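Local coordinates for chloroplast pentatricopeptide repeat protein 10 (Zea mays, PDB 4M59) that binds specific intergenic RNA elements near chloroplast atpH and psaJ, stabilising the transcripts by acting as a barrier to exonucleases, at residues R78-R82 with E83-D87; H114-R118 with A119-E123; L126-F129 with A130-R133. The protein carries 4 engineered substitutions. All blocks are in the same frame, centred on the assembly; numbering follows the deposited sequence.

Interaction 1. Residues R78-R82 with E83-D87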
ATOM      1  N   ARG A  78      -5.212 -33.694  17.029  1.00 64.73           N
ATOM      2  CA  ARG A  78      -5.011 -32.749  18.120  1.00 67.97           C
ATOM      3  C   ARG A  78      -3.841 -31.820  17.812  1.00 69.85           C
ATOM      4  O   ARG A  78      -3.882 -30.628  18.112  1.00 70.54           O
ATOM      5  CB  ARG A  78      -4.761 -33.484  19.439  1.00 76.23           C
ATOM      6  CG  ARG A  78      -4.188 -32.609  20.538  1.00 80.89           C
ATOM      7  CD  ARG A  78      -5.002 -32.731  21.816  1.00 81.94           C
ATOM      8  NE  ARG A  78      -4.171 -33.090  22.961  1.00 85.90           N
ATOM      9  CZ  ARG A  78      -4.111 -34.308  23.489  1.00 85.23           C
ATOM     10  NH1 ARG A  78      -4.838 -35.291  22.978  1.00 81.31           N
ATOM     11  NH2 ARG A  78      -3.327 -34.542  24.530  1.00 88.05           N
ATOM     12  N   ALA A  79      -2.801 -32.384  17.211  1.00 69.80           N
ATOM     13  CA  ALA A  79      -1.619 -31.648  16.830  1.00 71.18           C
ATOM     14  C   ALA A  79      -1.907 -30.704  15.686  1.00 67.09           C
ATOM     15  O   ALA A  79      -1.610 -29.526  15.762  1.00 67.05           O
ATOM     16  CB  ALA A  79      -0.547 -32.603  16.442  1.00 72.61           C
ATOM     17  N   LEU A  80      -2.487 -31.241  14.625  1.00 66.70           N
ATOM     18  CA  LEU A  80      -2.814 -30.459  13.461  1.00 62.70           C
ATOM     19  C   LEU A  80      -3.631 -29.257  13.846  1.00 60.64           C
ATOM     20  O   LEU A  80      -3.381 -28.150  13.395  1.00 59.11           O
ATOM     21  CB  LEU A  80      -3.599 -31.295  12.469  1.00 61.23           C
ATOM     22  CG  LEU A  80      -2.790 -32.337  11.725  1.00 63.28           C
ATOM     23  CD1 LEU A  80      -3.602 -32.976  10.644  1.00 61.25           C
ATOM     24  CD2 LEU A  80      -1.584 -31.701  11.147  1.00 64.46           C
ATOM     25  N   GLY A  81      -4.613 -29.483  14.692  1.00 59.64           N
ATOM     26  CA  GLY A  81      -5.432 -28.398  15.168  1.00 58.58           C
ATOM     27  C   GLY A  81      -4.596 -27.491  16.016  1.00 62.28           C
ATOM     28  O   GLY A  81      -4.760 -26.279  15.991  1.00 61.10           O
ATOM     29  N   ARG A  82      -3.715 -28.090  16.807  1.00 66.62           N
ATOM     30  CA  ARG A  82      -2.858 -27.330  17.699  1.00 70.55           C
ATOM     31  C   ARG A  82      -1.763 -26.646  16.897  1.00 69.15           C
ATOM     32  O   ARG A  82      -1.200 -25.641  17.329  1.00 70.21           O
ATOM     33  CB  ARG A  82      -2.244 -28.239  18.763  1.00 76.13           C
ATOM     34  CG  ARG A  82      -1.203 -27.560  19.636  1.00 80.07           C
ATOM     35  CD  ARG A  82      -1.003 -28.310  20.941  1.00 85.04           C
ATOM     36  NE  ARG A  82      -0.466 -29.651  20.730  1.00 85.63           N
ATOM     37  CZ  ARG A  82       0.644 -29.912  20.047  1.00 85.38           C
ATOM     38  NH1 ARG A  82       1.339 -28.924  19.502  1.00 84.56           N
ATOM     39  NH2 ARG A  82       1.060 -31.162  19.906  1.00 85.67           N
ATOM     40  N   GLU A  83      -1.465 -27.195  15.725  1.00 96.40           N
ATOM     41  CA  GLU A  83      -0.447 -26.631  14.888  1.00 95.20           C
ATOM     42  C   GLU A  83      -1.107 -25.883  13.774  1.00 90.16           C
ATOM     43  O   GLU A  83      -0.459 -25.428  12.871  1.00 88.45           O
ATOM     44  CB  GLU A  83       0.423 -27.748  14.347  1.00 97.05           C
ATOM     45  CG  GLU A  83       1.830 -27.402  14.077  1.00 98.39           C
ATOM     46  CD  GLU A  83       2.575 -27.020  15.304  1.00102.09           C
ATOM     47  OE1 GLU A  83       3.400 -26.103  15.224  1.00101.33           O
ATOM     48  OE2 GLU A  83       2.364 -27.634  16.349  1.00105.60           O
ATOM     49  N   GLY A  84      -2.419 -25.763  13.855  1.00 76.64           N
ATOM     50  CA  GLY A  84      -3.186 -24.913  12.971  1.00 72.31           C
ATOM     51  C   GLY A  84      -3.330 -25.419  11.562  1.00 69.60           C
ATOM     52  O   GLY A  84      -3.479 -24.645  10.629  1.00 67.95           O
ATOM     53  N   GLN A  85      -3.319 -26.729  11.402  1.00 58.37           N
ATOM     54  CA  GLN A  85      -3.306 -27.303  10.078  1.00 56.92           C
ATOM     55  C   GLN A  85      -4.639 -27.819   9.628  1.00 54.82           C
ATOM     56  O   GLN A  85      -4.836 -29.005   9.477  1.00 55.73           O
ATOM     57  CB  GLN A  85      -2.272 -28.401  10.009  1.00 63.09           C
ATOM     58  CG  GLN A  85      -0.889 -27.875  10.067  1.00 64.98           C
ATOM     59  CD  GLN A  85      -0.617 -26.967   8.923  1.00 63.38           C
ATOM     60  OE1 GLN A  85      -1.113 -27.180   7.827  1.00 62.29           O
ATOM     61  NE2 GLN A  85       0.159 -25.932   9.162  1.00 64.48           N
ATOM     62  N   HIS A  86      -5.541 -26.901   9.372  1.00 57.99           N
ATOM     63  CA  HIS A  86      -6.911 -27.246   9.093  1.00 56.36           C
ATOM     64  C   HIS A  86      -7.125 -27.992   7.790  1.00 56.63           C
ATOM     65  O   HIS A  86      -8.008 -28.816   7.700  1.00 56.79           O
ATOM     66  CB  HIS A  86      -7.760 -25.982   9.127  1.00 58.60           C
ATOM     67  CG  HIS A  86      -7.476 -25.101  10.298  1.00 58.99           C
ATOM     68  ND1 HIS A  86      -7.819 -25.441  11.582  1.00 59.86           N
ATOM     69  CD2 HIS A  86      -6.880 -23.893  10.372  1.00 59.68           C
ATOM     70  CE1 HIS A  86      -7.447 -24.477  12.403  1.00 61.25           C
ATOM     71  NE2 HIS A  86      -6.873 -23.526  11.695  1.00 60.51           N
ATOM     72  N   ASP A  87      -6.338 -27.700   6.769  1.00 59.25           N
ATOM     73  CA  ASP A  87      -6.558 -28.332   5.480  1.00 60.15           C
ATOM     74  C   ASP A  87      -6.236 -29.789   5.577  1.00 61.62           C
ATOM     75  O   ASP A  87      -6.813 -30.615   4.893  1.00 63.12           O
ATOM     76  CB  ASP A  87      -5.689 -27.697   4.401  1.00 62.77           C
ATOM     77  CG  ASP A  87      -5.779 -28.425   3.080  1.00 64.32           C
ATOM     78  OD1 ASP A  87      -6.794 -28.276   2.383  1.00 64.32           O
ATOM     79  OD2 ASP A  87      -4.832 -29.140   2.731  1.00 65.92           O
TER
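Leu80 and Gln85 make the close-packed half of this local contact, at the turn that ends helix 70-82. Leu80 CD2 lies 3.6 Å from Gln85 CB, and the two side chains run at about a right angle to each other. With Leu80 CG anti to its carbonyl carbon (chi1 -73°), the branch reaches CB and CG of Gln85, while Ala88, Val89 and Trp52 add to the apolar surroundings. Trp52, on helix 52-65, also touches Glu83 and Gln85. The backbone forms a Schellman motif: Gln85 N is directed back at Leu80 O, modelled too close for the length to be trusted, and inside that loop Gly84 N makes a weak, 3.2 Å hydrogen bond to Gly81 O. Gly84 is the C-prime residue, with a positive phi of 73°, and the chain turns here from the first helix of the predicted PPR 1 repeat towards helix 86-95. The solvent side is looser. There the extended start of the Arg82 chain folds back at chi3, and NH1 forms a long salt bridge, 3.6 Å, with Glu83 OE2. The guanidinium and carboxylate planes stand 82° apart, so the two groups do not pair flat and side by side; one guanidinium face instead looks towards Ala79 CA. At the other end, Asp87 hydrogen-bonds to Ser402 and Thr404 of the second subunit, bringing this turn to the dimer interface.

Interaction 2. Residues H114-R118 with A119-E123; sequences HALSR and AGRYE. With nucleotides of chain D.
Tyr122 turns an edge of its ring to Ser117: CE1 lies 3.1 Å from Ser117 O, near the ring plane, and Ser117 CA also lies at that edge. One face of the ring has Gly120 O above it, displaced towards the rim. The guanidinium of Arg121 has Leu116 CD2 over one face, 4.0 Å from NH1. On the RNA side, the His114 ring carries C5' of U2 of chain D over the centre of one face, 3.4 Å above its plane; the contact is made by a sugar carbon rather than by the base of U2, and a sugar of the bound RNA beyond U2 also packs on His114. Placing CG anti to the backbone N (chi1 172°) turns the His114 ring to the nucleotide, and His86 meets the same ring with the two planes about perpendicular. These groups surround the turn between helix 106-117 and helix 122-132, the antiparallel helix pair of a pentatricopeptide repeat, here predicted as PPR 2. The turn itself is only weakly bonded: Arg121 N reaches Leu116 O at 2.9 Å but with a bent N-H...O angle of 121°, and Gly120 N reaches Ser117 O at 3.4 Å. Gly120 has positive phi; Arg121, at the N-cap position, is the centre of an inverse gamma turn. Arg121 CB lies 3.4 Å from Leu116 O, and the side chain then passes obliquely across Leu116, bending at chi3. Arg121 NH1 forms a salt bridge with Asp94, a tie that probably helps to hold the guanidinium against the leucine methyl. Arg365 and Glu368 of the second subunit pack against the turn, which also makes backbone hydrogen bonds to that subunit from Ala119.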
ATOM      1  N   HIS A 114     -14.469 -27.625  13.101  1.00 45.59           N
ATOM      2  CA  HIS A 114     -13.919 -26.306  13.030  1.00 45.99           C
ATOM      3  C   HIS A 114     -13.081 -26.186  11.791  1.00 46.07           C
ATOM      4  O   HIS A 114     -13.001 -25.135  11.193  1.00 45.90           O
ATOM      5  CB  HIS A 114     -13.065 -26.031  14.242  1.00 48.98           C
ATOM      6  CG  HIS A 114     -12.314 -24.750  14.160  1.00 50.19           C
ATOM      7  ND1 HIS A 114     -10.949 -24.680  14.291  1.00 52.15           N
ATOM      8  CD2 HIS A 114     -12.744 -23.485  13.949  1.00 49.78           C
ATOM      9  CE1 HIS A 114     -10.565 -23.426  14.168  1.00 52.39           C
ATOM     10  NE2 HIS A 114     -11.633 -22.681  13.962  1.00 50.96           N
ATOM     11  N   ALA A 115     -12.457 -27.289  11.409  1.00 54.99           N
ATOM     12  CA  ALA A 115     -11.632 -27.306  10.222  1.00 55.41           C
ATOM     13  C   ALA A 115     -12.481 -27.191   8.980  1.00 55.94           C
ATOM     14  O   ALA A 115     -12.077 -26.596   7.998  1.00 56.17           O
ATOM     15  CB  ALA A 115     -10.824 -28.568  10.178  1.00 62.46           C
ATOM     16  N   LEU A 116     -13.670 -27.764   9.029  1.00 57.14           N
ATOM     17  CA  LEU A 116     -14.594 -27.673   7.922  1.00 59.64           C
ATOM     18  C   LEU A 116     -15.209 -26.304   7.866  1.00 59.41           C
ATOM     19  O   LEU A 116     -15.661 -25.860   6.824  1.00 61.82           O
ATOM     20  CB  LEU A 116     -15.696 -28.698   8.078  1.00 62.22           C
ATOM     21  CG  LEU A 116     -15.300 -30.144   7.880  1.00 64.08           C
ATOM     22  CD1 LEU A 116     -16.500 -30.994   8.114  1.00 66.97           C
ATOM     23  CD2 LEU A 116     -14.839 -30.283   6.482  1.00 66.97           C
ATOM     24  N   SER A 117     -15.240 -25.640   9.002  1.00 61.47           N
ATOM     25  CA  SER A 117     -15.851 -24.342   9.097  1.00 61.63           C
ATOM     26  C   SER A 117     -14.911 -23.308   8.536  1.00 60.97           C
ATOM     27  O   SER A 117     -15.334 -22.298   8.006  1.00 61.99           O
ATOM     28  CB  SER A 117     -16.170 -24.031  10.554  1.00 65.13           C
ATOM     29  OG  SER A 117     -16.974 -22.882  10.676  1.00 65.89           O
ATOM     30  N   ARG A 118     -13.613 -23.567   8.676  1.00 72.46           N
ATOM     31  CA  ARG A 118     -12.587 -22.618   8.264  1.00 72.36           C
ATOM     32  C   ARG A 118     -12.304 -22.689   6.770  1.00 73.49           C
ATOM     33  O   ARG A 118     -11.416 -22.002   6.270  1.00 74.02           O
ATOM     34  CB  ARG A 118     -11.297 -22.864   9.044  1.00 78.86           C
ATOM     35  CG  ARG A 118     -11.216 -22.115  10.362  1.00 78.90           C
ATOM     36  CD  ARG A 118      -9.890 -21.390  10.502  1.00 79.96           C
ATOM     37  NE  ARG A 118     -10.073 -19.990  10.870  1.00 80.40           N
ATOM     38  CZ  ARG A 118      -9.551 -18.968  10.200  1.00 81.02           C
ATOM     39  NH1 ARG A 118      -9.768 -17.726  10.607  1.00 81.55           N
ATOM     40  NH2 ARG A 118      -8.813 -19.190   9.121  1.00 81.57           N
ATOM     41  N   ALA A 119     -13.057 -23.518   6.059  1.00 58.28           N
ATOM     42  CA  ALA A 119     -12.839 -23.682   4.643  1.00 59.93           C
ATOM     43  C   ALA A 119     -14.126 -23.375   3.918  1.00 62.68           C
ATOM     44  O   ALA A 119     -14.215 -23.487   2.706  1.00 64.66           O
ATOM     45  CB  ALA A 119     -12.396 -25.071   4.368  1.00 59.51           C
ATOM     46  N   GLY A 120     -15.128 -22.983   4.683  1.00 54.10           N
ATOM     47  CA  GLY A 120     -16.401 -22.603   4.128  1.00 58.08           C
ATOM     48  C   GLY A 120     -17.210 -23.817   3.815  1.00 61.96           C
ATOM     49  O   GLY A 120     -18.258 -23.735   3.206  1.00 66.62           O
ATOM     50  N   ARG A 121     -16.710 -24.978   4.222  1.00 48.14           N
ATOM     51  CA  ARG A 121     -17.421 -26.226   3.983  1.00 52.17           C
ATOM     52  C   ARG A 121     -18.470 -26.444   5.064  1.00 53.55           C
ATOM     53  O   ARG A 121     -18.402 -27.404   5.828  1.00 52.42           O
ATOM     54  CB  ARG A 121     -16.443 -27.398   3.931  1.00 50.85           C
ATOM     55  CG  ARG A 121     -15.365 -27.244   2.873  1.00 49.49           C
ATOM     56  CD  ARG A 121     -14.483 -28.477   2.792  1.00 49.28           C
ATOM     57  NE  ARG A 121     -15.212 -29.634   2.290  1.00 53.63           N
ATOM     58  CZ  ARG A 121     -14.737 -30.872   2.295  1.00 54.70           C
ATOM     59  NH1 ARG A 121     -13.529 -31.118   2.780  1.00 52.06           N
ATOM     60  NH2 ARG A 121     -15.468 -31.868   1.816  1.00 58.48           N
ATOM     61  N   TYR A 122     -19.438 -25.537   5.118  1.00 53.88           N
ATOM     62  CA  TYR A 122     -20.475 -25.565   6.142  1.00 54.76           C
ATOM     63  C   TYR A 122     -21.450 -26.721   5.951  1.00 59.60           C
ATOM     64  O   TYR A 122     -21.646 -27.532   6.851  1.00 57.85           O
ATOM     65  CB  TYR A 122     -21.227 -24.234   6.155  1.00 56.73           C
ATOM     66  CG  TYR A 122     -20.320 -23.030   6.262  1.00 52.19           C
ATOM     67  CD1 TYR A 122     -19.180 -23.067   7.051  1.00 45.85           C
ATOM     68  CD2 TYR A 122     -20.598 -21.859   5.573  1.00 54.93           C
ATOM     69  CE1 TYR A 122     -18.347 -21.970   7.154  1.00 42.88           C
ATOM     70  CE2 TYR A 122     -19.772 -20.759   5.666  1.00 50.95           C
ATOM     71  CZ  TYR A 122     -18.646 -20.821   6.461  1.00 45.17           C
ATOM     72  OH  TYR A 122     -17.815 -19.731   6.563  1.00 42.45           O
ATOM     73  N   GLU A 123     -22.063 -26.783   4.776  1.00 76.04           N
ATOM     74  CA  GLU A 123     -23.023 -27.836   4.472  1.00 77.80           C
ATOM     75  C   GLU A 123     -22.461 -29.211   4.805  1.00 75.95           C
ATOM     76  O   GLU A 123     -23.213 -30.156   5.036  1.00 75.12           O
ATOM     77  CB  GLU A 123     -23.434 -27.777   3.002  1.00 87.58           C
ATOM     78  CG  GLU A 123     -24.045 -26.452   2.579  1.00 89.53           C
ATOM     79  CD  GLU A 123     -25.471 -26.288   3.072  1.00 89.33           C
ATOM     80  OE1 GLU A 123     -26.154 -25.345   2.618  1.00 91.15           O
ATOM     81  OE2 GLU A 123     -25.907 -27.096   3.916  1.00 86.69           O
TER
ATOM     82  P     U D   2      -9.336 -23.200  18.596  1.00 79.90           P
ATOM     83  OP1   U D   2      -8.814 -22.446  17.427  1.00 68.54           O
ATOM     84  OP2   U D   2      -8.824 -22.892  19.952  1.00 71.55           O
ATOM     85  O5'   U D   2     -10.920 -23.026  18.608  1.00 69.34           O
ATOM     86  C5'   U D   2     -11.710 -23.411  17.492  1.00 72.24           C
ATOM     87  C4'   U D   2     -13.135 -22.944  17.647  1.00 64.76           C
ATOM     88  O4'   U D   2     -13.715 -23.525  18.841  1.00 66.68           O
ATOM     89  C3'   U D   2     -13.314 -21.445  17.840  1.00 57.81           C
ATOM     90  O3'   U D   2     -13.277 -20.737  16.611  1.00 63.85           O
ATOM     91  C2'   U D   2     -14.645 -21.350  18.580  1.00 58.30           C
ATOM     92  O2'   U D   2     -15.735 -21.454  17.676  1.00 53.52           O
ATOM     93  C1'   U D   2     -14.608 -22.612  19.445  1.00 56.72           C
ATOM     94  N1    U D   2     -14.147 -22.349  20.830  1.00 66.74           N
ATOM     95  C2    U D   2     -15.100 -22.174  21.819  1.00 63.95           C
ATOM     96  O2    U D   2     -16.299 -22.218  21.604  1.00 64.95           O
ATOM     97  N3    U D   2     -14.606 -21.940  23.081  1.00 60.67           N
ATOM     98  C4    U D   2     -13.281 -21.868  23.446  1.00 57.37           C
ATOM     99  O4    U D   2     -12.981 -21.650  24.619  1.00 75.50           O
ATOM    100  C5    U D   2     -12.356 -22.059  22.374  1.00 59.63           C
ATOM    101  C6    U D   2     -12.806 -22.292  21.137  1.00 69.55           C
TER

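Interaction 3. Residues L126-F129 with A130-R133; sequences LELF and AELR
Arg133 folds back to Phe129 at the C-terminal end of helix 122-132. Its CB lies 3.8 Å from Phe129 O; CG, set between the backbone N and the carbonyl carbon (chi1 78°), comes to 3.6 Å of the same oxygen, and CD still skirts it. Past a bend at chi3, CZ and NH1 of Arg133 come close to Phe129 CE2, NH1 at 3.7 Å. CE2 sits over one face of the guanidinium, towards its rim, with the two planes 39° apart, a tilted approach. NH1 also forms a salt bridge with Glu167, which probably helps to fix the group's position. The backbone here is the last two turns of helix 122-132, in the predicted PPR 2 repeat, where four i to i+4 bonds run in succession, from Ala130 N to Leu126 O through to Arg133 N to Phe129 O, the last at 3.1 Å. Leu132 CD2 packs loosely on Phe129 CD1, 4.3 Å away. Helix 141-151 receives Leu126 and Phe129, whereas Leu128 faces Tyr109, Val112 and Leu113 of helix 106-117.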
ATOM      1  N   LEU A 126     -22.288 -29.653   8.953  1.00 55.53           N
ATOM      2  CA  LEU A 126     -23.576 -30.016   9.518  1.00 53.99           C
ATOM      3  C   LEU A 126     -23.853 -31.499   9.330  1.00 54.90           C
ATOM      4  O   LEU A 126     -24.487 -32.137  10.168  1.00 51.78           O
ATOM      5  CB  LEU A 126     -24.692 -29.188   8.881  1.00 52.75           C
ATOM      6  CG  LEU A 126     -24.636 -27.681   9.125  1.00 52.09           C
ATOM      7  CD1 LEU A 126     -25.936 -27.021   8.698  1.00 54.27           C
ATOM      8  CD2 LEU A 126     -24.332 -27.384  10.584  1.00 45.45           C
ATOM      9  N   GLU A 127     -23.370 -32.047   8.219  1.00 61.46           N
ATOM     10  CA  GLU A 127     -23.569 -33.454   7.914  1.00 61.90           C
ATOM     11  C   GLU A 127     -22.715 -34.339   8.812  1.00 59.38           C
ATOM     12  O   GLU A 127     -23.071 -35.481   9.094  1.00 58.30           O
ATOM     13  CB  GLU A 127     -23.258 -33.732   6.442  1.00 65.04           C
ATOM     14  CG  GLU A 127     -24.288 -33.164   5.481  1.00 66.23           C
ATOM     15  CD  GLU A 127     -23.823 -33.199   4.042  1.00 68.68           C
ATOM     16  OE1 GLU A 127     -22.636 -33.498   3.804  1.00 69.61           O
ATOM     17  OE2 GLU A 127     -24.649 -32.927   3.146  1.00 69.27           O
ATOM     18  N   LEU A 128     -21.586 -33.802   9.266  1.00 57.69           N
ATOM     19  CA  LEU A 128     -20.713 -34.527  10.176  1.00 54.00           C
ATOM     20  C   LEU A 128     -21.246 -34.436  11.595  1.00 48.97           C
ATOM     21  O   LEU A 128     -21.131 -35.379  12.375  1.00 47.27           O
ATOM     22  CB  LEU A 128     -19.290 -33.976  10.111  1.00 49.33           C
ATOM     23  CG  LEU A 128     -18.280 -34.670  11.022  1.00 45.86           C
ATOM     24  CD1 LEU A 128     -17.923 -36.046  10.477  1.00 49.49           C
ATOM     25  CD2 LEU A 128     -17.033 -33.819  11.202  1.00 43.10           C
ATOM     26  N   PHE A 129     -21.830 -33.290  11.925  1.00 60.49           N
ATOM     27  CA  PHE A 129     -22.446 -33.097  13.206  1.00 57.09           C
ATOM     28  C   PHE A 129     -23.583 -34.079  13.322  1.00 58.00           C
ATOM     29  O   PHE A 129     -23.768 -34.698  14.353  1.00 57.15           O
ATOM     30  CB  PHE A 129     -22.964 -31.669  13.285  1.00 59.70           C
ATOM     31  CG  PHE A 129     -23.416 -31.257  14.640  1.00 57.41           C
ATOM     32  CD1 PHE A 129     -22.590 -31.364  15.723  1.00 56.31           C
ATOM     33  CD2 PHE A 129     -24.665 -30.737  14.827  1.00 58.05           C
ATOM     34  CE1 PHE A 129     -23.006 -30.992  16.946  1.00 56.31           C
ATOM     35  CE2 PHE A 129     -25.074 -30.361  16.051  1.00 57.65           C
ATOM     36  CZ  PHE A 129     -24.248 -30.490  17.109  1.00 56.96           C
ATOM     37  N   ALA A 130     -24.356 -34.214  12.249  1.00 65.15           N
ATOM     38  CA  ALA A 130     -25.487 -35.131  12.232  1.00 65.73           C
ATOM     39  C   ALA A 130     -25.034 -36.561  12.499  1.00 65.69           C
ATOM     40  O   ALA A 130     -25.685 -37.301  13.231  1.00 65.98           O
ATOM     41  CB  ALA A 130     -26.219 -35.042  10.903  1.00 64.43           C
ATOM     42  N   GLU A 131     -23.909 -36.937  11.903  1.00 78.34           N
ATOM     43  CA  GLU A 131     -23.343 -38.264  12.100  1.00 78.54           C
ATOM     44  C   GLU A 131     -22.830 -38.410  13.527  1.00 76.00           C
ATOM     45  O   GLU A 131     -23.071 -39.421  14.184  1.00 76.66           O
ATOM     46  CB  GLU A 131     -22.203 -38.507  11.111  1.00 80.52           C
ATOM     47  CG  GLU A 131     -22.241 -39.868  10.438  1.00 82.94           C
ATOM     48  CD  GLU A 131     -21.130 -40.040   9.419  1.00 86.33           C
ATOM     49  OE1 GLU A 131     -21.267 -40.903   8.529  1.00 88.58           O
ATOM     50  OE2 GLU A 131     -20.122 -39.310   9.509  1.00 86.48           O
ATOM     51  N   LEU A 132     -22.121 -37.391  13.997  1.00 77.92           N
ATOM     52  CA  LEU A 132     -21.554 -37.400  15.338  1.00 76.65           C
ATOM     53  C   LEU A 132     -22.615 -37.689  16.393  1.00 77.47           C
ATOM     54  O   LEU A 132     -22.347 -38.364  17.384  1.00 78.50           O
ATOM     55  CB  LEU A 132     -20.873 -36.062  15.634  1.00 76.16           C
ATOM     56  CG  LEU A 132     -20.722 -35.673  17.103  1.00 75.56           C
ATOM     57  CD1 LEU A 132     -19.661 -34.597  17.257  1.00 74.30           C
ATOM     58  CD2 LEU A 132     -22.049 -35.199  17.671  1.00 76.14           C
ATOM     59  N   ARG A 133     -23.821 -37.174  16.174  1.00 74.10           N
ATOM     60  CA  ARG A 133     -24.906 -37.367  17.126  1.00 75.78           C
ATOM     61  C   ARG A 133     -25.817 -38.500  16.683  1.00 78.33           C
ATOM     62  O   ARG A 133     -26.871 -38.730  17.274  1.00 80.97           O
ATOM     63  CB  ARG A 133     -25.700 -36.075  17.307  1.00 79.37           C
ATOM     64  CG  ARG A 133     -26.667 -35.769  16.179  1.00 79.73           C
ATOM     65  CD  ARG A 133     -27.095 -34.311  16.205  1.00 78.64           C
ATOM     66  NE  ARG A 133     -27.195 -33.795  17.566  1.00 78.74           N
ATOM     67  CZ  ARG A 133     -27.803 -32.660  17.893  1.00 78.57           C
ATOM     68  NH1 ARG A 133     -28.365 -31.914  16.953  1.00 78.13           N
ATOM     69  NH2 ARG A 133     -27.845 -32.271  19.160  1.00 79.56           N
TER

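From the N terminus, interaction 1 closes the turn joining helix 70-82 to helix 86-95, interaction 2 closes the turn from helix 106-117 to helix 122-132, and interaction 3 runs along the end of that helix to the first residue past it, closing only helical turns. The three follow in series; none nests in or crosses another. Interactions 1 and 2 touch where His86 NE2 comes to 3.9 Å from Arg118 CD, joining predicted repeats PPR 1 and PPR 2, and both reach the second subunit. Interactions 2 and 3 share helix 122-132 and meet through Leu116 and Leu128, whereas 78-87 and 126-133 do not touch.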